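Local coordinates for protein GRMZM2G135359 pseudokinase (Zea mays, PDB 6CPY) that is a receptor-like pseudokinase of the plant membrane, whose kinase-fold domain, in its apo form, may bind ATP as related kinases do, at residues F122-L134 against S175-K187. Sequence-based numbering, arbitrary orientation.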
loop_
_atom_site.group_PDB
_atom_site.type_symbol
_atom_site.label_atom_id
_atom_site.label_comp_id
_atom_site.label_asym_id
_atom_site.label_seq_id
_atom_site.Cartn_x
_atom_site.Cartn_y
_atom_site.Cartn_z
ATOM N N PHE A 122 -10.146 -7.460 -1.217
ATOM C CA PHE A 122 -9.227 -6.695 -2.039
ATOM C C PHE A 122 -8.716 -7.497 -3.216
ATOM O O PHE A 122 -8.779 -8.732 -3.220
ATOM C CB PHE A 122 -8.032 -6.261 -1.203
ATOM C CG PHE A 122 -8.367 -5.267 -0.141
ATOM C CD1 PHE A 122 -8.458 -3.913 -0.447
ATOM C CD2 PHE A 122 -8.571 -5.672 1.163
ATOM C CE1 PHE A 122 -8.764 -2.991 0.532
ATOM C CE2 PHE A 122 -8.872 -4.757 2.142
ATOM C CZ PHE A 122 -8.968 -3.415 1.830
ATOM N N GLU A 123 -8.188 -6.782 -4.204
ATOM C CA GLU A 123 -7.442 -7.417 -5.300
ATOM C C GLU A 123 -6.299 -8.248 -4.739
ATOM O O GLU A 123 -5.666 -7.856 -3.759
ATOM C CB GLU A 123 -6.856 -6.366 -6.236
ATOM C CG GLU A 123 -7.882 -5.641 -7.074
ATOM C CD GLU A 123 -7.290 -4.505 -7.888
ATOM O OE1 GLU A 123 -6.257 -3.934 -7.463
ATOM O OE2 GLU A 123 -7.896 -4.156 -8.923
ATOM N N TYR A 124 -6.026 -9.397 -5.367
ATOM C CA TYR A 124 -4.920 -10.275 -4.954
ATOM C C TYR A 124 -3.679 -9.950 -5.768
ATOM O O TYR A 124 -3.771 -9.837 -6.979
ATOM C CB TYR A 124 -5.270 -11.738 -5.232
ATOM C CG TYR A 124 -4.142 -12.717 -4.991
ATOM C CD1 TYR A 124 -3.648 -12.927 -3.713
ATOM C CD2 TYR A 124 -3.599 -13.469 -6.034
ATOM C CE1 TYR A 124 -2.617 -13.821 -3.477
ATOM C CE2 TYR A 124 -2.588 -14.393 -5.798
ATOM C CZ TYR A 124 -2.104 -14.559 -4.517
ATOM O OH TYR A 124 -1.087 -15.455 -4.252
ATOM N N ALA A 125 -2.534 -9.844 -5.102
ATOM C CA ALA A 125 -1.244 -9.619 -5.778
ATOM C C ALA A 125 -0.395 -10.880 -5.644
ATOM O O ALA A 125 -0.003 -11.232 -4.543
ATOM C CB ALA A 125 -0.530 -8.443 -5.151
ATOM N N PRO A 126 -0.126 -11.574 -6.762
ATOM C CA PRO A 126 0.527 -12.886 -6.639
ATOM C C PRO A 126 1.989 -12.889 -6.202
ATOM O O PRO A 126 2.465 -13.907 -5.691
ATOM C CB PRO A 126 0.388 -13.495 -8.041
ATOM C CG PRO A 126 0.065 -12.378 -8.949
ATOM C CD PRO A 126 -0.577 -11.295 -8.133
ATOM N N ASN A 127 2.702 -11.776 -6.369
ATOM C CA ASN A 127 4.145 -11.769 -6.097
ATOM C C ASN A 127 4.557 -11.154 -4.764
ATOM O O ASN A 127 5.703 -10.757 -4.592
ATOM C CB ASN A 127 4.887 -11.107 -7.263
ATOM C CG ASN A 127 5.008 -12.028 -8.455
ATOM O OD1 ASN A 127 5.354 -13.197 -8.302
ATOM N ND2 ASN A 127 4.720 -11.516 -9.640
ATOM N N GLY A 128 3.630 -11.084 -3.815
ATOM C CA GLY A 128 3.970 -10.745 -2.446
ATOM C C GLY A 128 4.326 -9.278 -2.262
ATOM O O GLY A 128 3.910 -8.445 -3.064
ATOM N N THR A 129 5.102 -8.984 -1.220
ATOM C CA THR A 129 5.449 -7.599 -0.853
ATOM C C THR A 129 6.786 -7.151 -1.420
ATOM O O THR A 129 7.666 -7.963 -1.733
ATOM C CB THR A 129 5.515 -7.391 0.666
ATOM O OG1 THR A 129 6.632 -8.107 1.209
ATOM C CG2 THR A 129 4.207 -7.838 1.341
ATOM N N LEU A 130 6.946 -5.840 -1.530
ATOM C CA LEU A 130 8.215 -5.273 -1.959
ATOM C C LEU A 130 9.323 -5.650 -0.961
ATOM O O LEU A 130 10.424 -6.034 -1.370
ATOM C CB LEU A 130 8.080 -3.751 -2.100
ATOM C CG LEU A 130 9.333 -2.960 -2.466
ATOM C CD1 LEU A 130 9.942 -3.430 -3.777
ATOM C CD2 LEU A 130 8.995 -1.482 -2.530
ATOM N N PHE A 131 9.025 -5.557 0.336
ATOM C CA PHE A 131 9.981 -5.920 1.395
ATOM C C PHE A 131 10.549 -7.324 1.177
ATOM O O PHE A 131 11.769 -7.514 1.240
ATOM C CB PHE A 131 9.330 -5.833 2.788
ATOM C CG PHE A 131 10.297 -6.086 3.927
ATOM C CD1 PHE A 131 10.560 -7.375 4.358
ATOM C CD2 PHE A 131 10.943 -5.028 4.558
ATOM C CE1 PHE A 131 11.452 -7.604 5.393
ATOM C CE2 PHE A 131 11.832 -5.249 5.589
ATOM C CZ PHE A 131 12.085 -6.541 6.008
ATOM N N GLU A 132 9.665 -8.284 0.918
ATOM C CA GLU A 132 10.048 -9.679 0.662
ATOM C C GLU A 132 11.021 -9.798 -0.498
ATOM O O GLU A 132 12.059 -10.441 -0.370
ATOM C CB GLU A 132 8.815 -10.553 0.379
ATOM C CG GLU A 132 8.059 -10.968 1.631
ATOM C CD GLU A 132 6.638 -11.456 1.364
ATOM O OE1 GLU A 132 6.192 -11.478 0.192
ATOM O OE2 GLU A 132 5.956 -11.814 2.348
ATOM N N HIS A 133 10.690 -9.170 -1.624
ATOM C CA HIS A 133 11.546 -9.235 -2.808
ATOM C C HIS A 133 12.865 -8.505 -2.686
ATOM O O HIS A 133 13.836 -8.901 -3.336
ATOM C CB HIS A 133 10.786 -8.784 -4.054
ATOM C CG HIS A 133 9.883 -9.837 -4.596
ATOM N ND1 HIS A 133 10.325 -10.823 -5.452
ATOM C CD2 HIS A 133 8.580 -10.104 -4.352
ATOM C CE1 HIS A 133 9.322 -11.634 -5.737
ATOM N NE2 HIS A 133 8.250 -11.220 -5.085
ATOM N N LEU A 134 12.922 -7.467 -1.855
ATOM C CA LEU A 134 14.160 -6.733 -1.626
ATOM C C LEU A 134 15.076 -7.402 -0.600
ATOM O O LEU A 134 16.291 -7.355 -0.746
ATOM C CB LEU A 134 13.873 -5.300 -1.174
ATOM C CG LEU A 134 13.282 -4.340 -2.209
ATOM C CD1 LEU A 134 13.011 -2.983 -1.593
ATOM C CD2 LEU A 134 14.211 -4.192 -3.410
ATOM N N SER A 175 7.633 -0.538 2.644
ATOM C CA SER A 175 7.824 -1.634 1.698
ATOM C C SER A 175 7.023 -2.887 2.064
ATOM O O SER A 175 6.769 -3.718 1.192
ATOM C CB SER A 175 9.311 -1.956 1.490
ATOM O OG SER A 175 9.896 -2.458 2.672
ATOM N N THR A 176 6.599 -3.023 3.326
ATOM C CA THR A 176 5.721 -4.144 3.713
ATOM C C THR A 176 4.268 -3.980 3.257
ATOM O O THR A 176 3.500 -4.953 3.244
ATOM C CB THR A 176 5.724 -4.430 5.246
ATOM O OG1 THR A 176 5.048 -3.386 5.956
ATOM C CG2 THR A 176 7.141 -4.590 5.769
ATOM N N THR A 177 3.883 -2.772 2.869
ATOM C CA THR A 177 2.513 -2.526 2.421
ATOM C C THR A 177 2.375 -2.297 0.928
ATOM O O THR A 177 1.271 -2.024 0.453
ATOM C CB THR A 177 1.862 -1.375 3.210
ATOM O OG1 THR A 177 2.472 -0.122 2.866
ATOM C CG2 THR A 177 2.013 -1.631 4.689
ATOM N N VAL A 178 3.481 -2.429 0.190
ATOM C CA VAL A 178 3.457 -2.408 -1.263
ATOM C C VAL A 178 3.533 -3.840 -1.759
ATOM O O VAL A 178 4.498 -4.556 -1.463
ATOM C CB VAL A 178 4.646 -1.622 -1.849
ATOM C CG1 VAL A 178 4.607 -1.655 -3.366
ATOM C CG2 VAL A 178 4.638 -0.193 -1.338
ATOM N N TYR A 179 2.514 -4.247 -2.502
ATOM C CA TYR A 179 2.452 -5.574 -3.096
ATOM C C TYR A 179 2.799 -5.507 -4.586
ATOM O O TYR A 179 2.790 -4.438 -5.192
ATOM C CB TYR A 179 1.065 -6.187 -2.881
ATOM C CG TYR A 179 0.833 -6.596 -1.442
ATOM C CD1 TYR A 179 0.491 -5.658 -0.476
ATOM C CD2 TYR A 179 0.992 -7.921 -1.044
ATOM C CE1 TYR A 179 0.301 -6.032 0.845
ATOM C CE2 TYR A 179 0.797 -8.306 0.271
ATOM C CZ TYR A 179 0.458 -7.361 1.212
ATOM O OH TYR A 179 0.266 -7.753 2.527
ATOM N N LEU A 180 3.117 -6.662 -5.149
ATOM C CA LEU A 180 3.587 -6.771 -6.527
ATOM C C LEU A 180 2.681 -7.693 -7.341
ATOM O O LEU A 180 2.399 -8.811 -6.915
ATOM C CB LEU A 180 5.014 -7.322 -6.527
ATOM C CG LEU A 180 6.024 -6.501 -5.718
ATOM C CD1 LEU A 180 7.401 -7.137 -5.755
ATOM C CD2 LEU A 180 6.095 -5.072 -6.244
ATOM N N THR A 181 2.260 -7.212 -8.508
ATOM C CA THR A 181 1.395 -7.962 -9.429
ATOM C C THR A 181 2.186 -9.040 -10.164
ATOM O O THR A 181 3.401 -9.153 -9.993
ATOM C CB THR A 181 0.758 -7.046 -10.498
ATOM O OG1 THR A 181 1.769 -6.568 -11.403
ATOM C CG2 THR A 181 0.038 -5.873 -9.863
ATOM N N ASP A 182 1.489 -9.820 -10.992
ATOM C CA ASP A 182 2.115 -10.919 -11.740
ATOM C C ASP A 182 3.285 -10.513 -12.659
ATOM O O ASP A 182 4.147 -11.351 -12.952
ATOM C CB ASP A 182 1.061 -11.721 -12.527
ATOM C CG ASP A 182 0.287 -10.875 -13.527
ATOM O OD1 ASP A 182 0.508 -9.643 -13.611
ATOM O OD2 ASP A 182 -0.565 -11.459 -14.234
ATOM N N ASP A 183 3.321 -9.254 -13.116
ATOM C CA ASP A 183 4.493 -8.735 -13.853
ATOM C C ASP A 183 5.239 -7.634 -13.079
ATOM O O ASP A 183 5.881 -6.743 -13.664
ATOM C CB ASP A 183 4.116 -8.285 -15.273
ATOM C CG ASP A 183 3.091 -7.185 -15.294
ATOM O OD1 ASP A 183 2.822 -6.572 -14.233
ATOM O OD2 ASP A 183 2.552 -6.930 -16.393
ATOM N N PHE A 184 5.155 -7.737 -11.756
ATOM C CA PHE A 184 5.903 -6.910 -10.814
ATOM C C PHE A 184 5.583 -5.420 -10.877
ATOM O O PHE A 184 6.445 -4.589 -10.621
ATOM C CB PHE A 184 7.401 -7.189 -10.945
ATOM C CG PHE A 184 7.754 -8.599 -10.607
ATOM C CD1 PHE A 184 8.011 -8.963 -9.297
ATOM C CD2 PHE A 184 7.746 -9.585 -11.588
ATOM C CE1 PHE A 184 8.306 -10.272 -8.970
ATOM C CE2 PHE A 184 8.033 -10.904 -11.267
ATOM C CZ PHE A 184 8.319 -11.245 -9.954
ATOM N N ALA A 185 4.342 -5.079 -11.209
ATOM C CA ALA A 185 3.877 -3.712 -11.028
ATOM C C ALA A 185 3.528 -3.495 -9.553
ATOM O O ALA A 185 3.178 -4.440 -8.837
ATOM C CB ALA A 185 2.674 -3.427 -11.909
ATOM N N ALA A 186 3.613 -2.249 -9.105
ATOM C CA ALA A 186 3.321 -1.916 -7.723
ATOM C C ALA A 186 1.820 -1.829 -7.465
ATOM O O ALA A 186 1.089 -1.267 -8.265
ATOM C CB ALA A 186 3.963 -0.589 -7.353
ATOM N N LYS A 187 1.392 -2.369 -6.325
ATOM C CA LYS A 187 0.090 -2.066 -5.744
ATOM C C LYS A 187 0.247 -1.675 -4.283
ATOM O O LYS A 187 0.531 -2.517 -3.413
ATOM C CB LYS A 187 -0.890 -3.240 -5.929
ATOM C CG LYS A 187 -1.593 -3.198 -7.284
ATOM C CD LYS A 187 -2.719 -4.220 -7.404
ATOM C CE LYS A 187 -3.343 -4.192 -8.782
ATOM N NZ LYS A 187 -4.204 -3.002 -9.015
HETATM O O HOH W 1 -6.462 -2.821 -10.761
#
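The Phe184 ring carries the Asn127 amide on one face, planes 6° apart and ND2 offset toward the rim, while its edge meets His133: CE1 of Phe184 stands 3.7 Å from His133 CE1, over the imidazole face, in a T-shaped pair. The His133 ring also packs against Leu180 CD1; at its edge NE2 makes a weak bond to Asn127 O, and ND1 bonds to Glu140 O. On the Tyr179 ring, one face takes the Thr129 methyl in a CH-pi contact, CG2 3.9 Å from the centroid. Ser175 OG, hydrogen-bonded to Glu227, lies at the Phe131 ring edge, 3.4 Å from CD2. With CG beside the backbone N (chi1 -77°), Asn127 can both stack on Phe184 and send ND2 to Thr181 O (2.7 Å); Phe184 N reaches that oxygen from the opposite face of its plane. Asn127 N donates to Leu180 O, Gly128 O receives Leu180 N, and Leu130 N binds Val178 O, around the single bridge of Thr129 with Tyr179. This is the kinase hinge region leading from strand 117-123 of the N-lobe into helix 130-135, laid along the C-lobe hairpin 178-180/186-188. Thr129 and Glu132 cap that helix with a capping box, and Phe131 N bonds to Ser175 O from above the carbonyl plane. At the hinge's start, Lys187 NZ forms a salt bridge with Glu123 OE1 at 2.7 Å, syn but 31° out of the carboxylate plane; a water joins NZ to OE2. NZ also bonds to Lys101 O and Phe103 O, and Asn105 N donates to OE1. An alanine in place of Glu123 would probably leave the ammonium to those carbonyls without its carboxylate, break the water bridge and cost Asn105 N its bond to OE1.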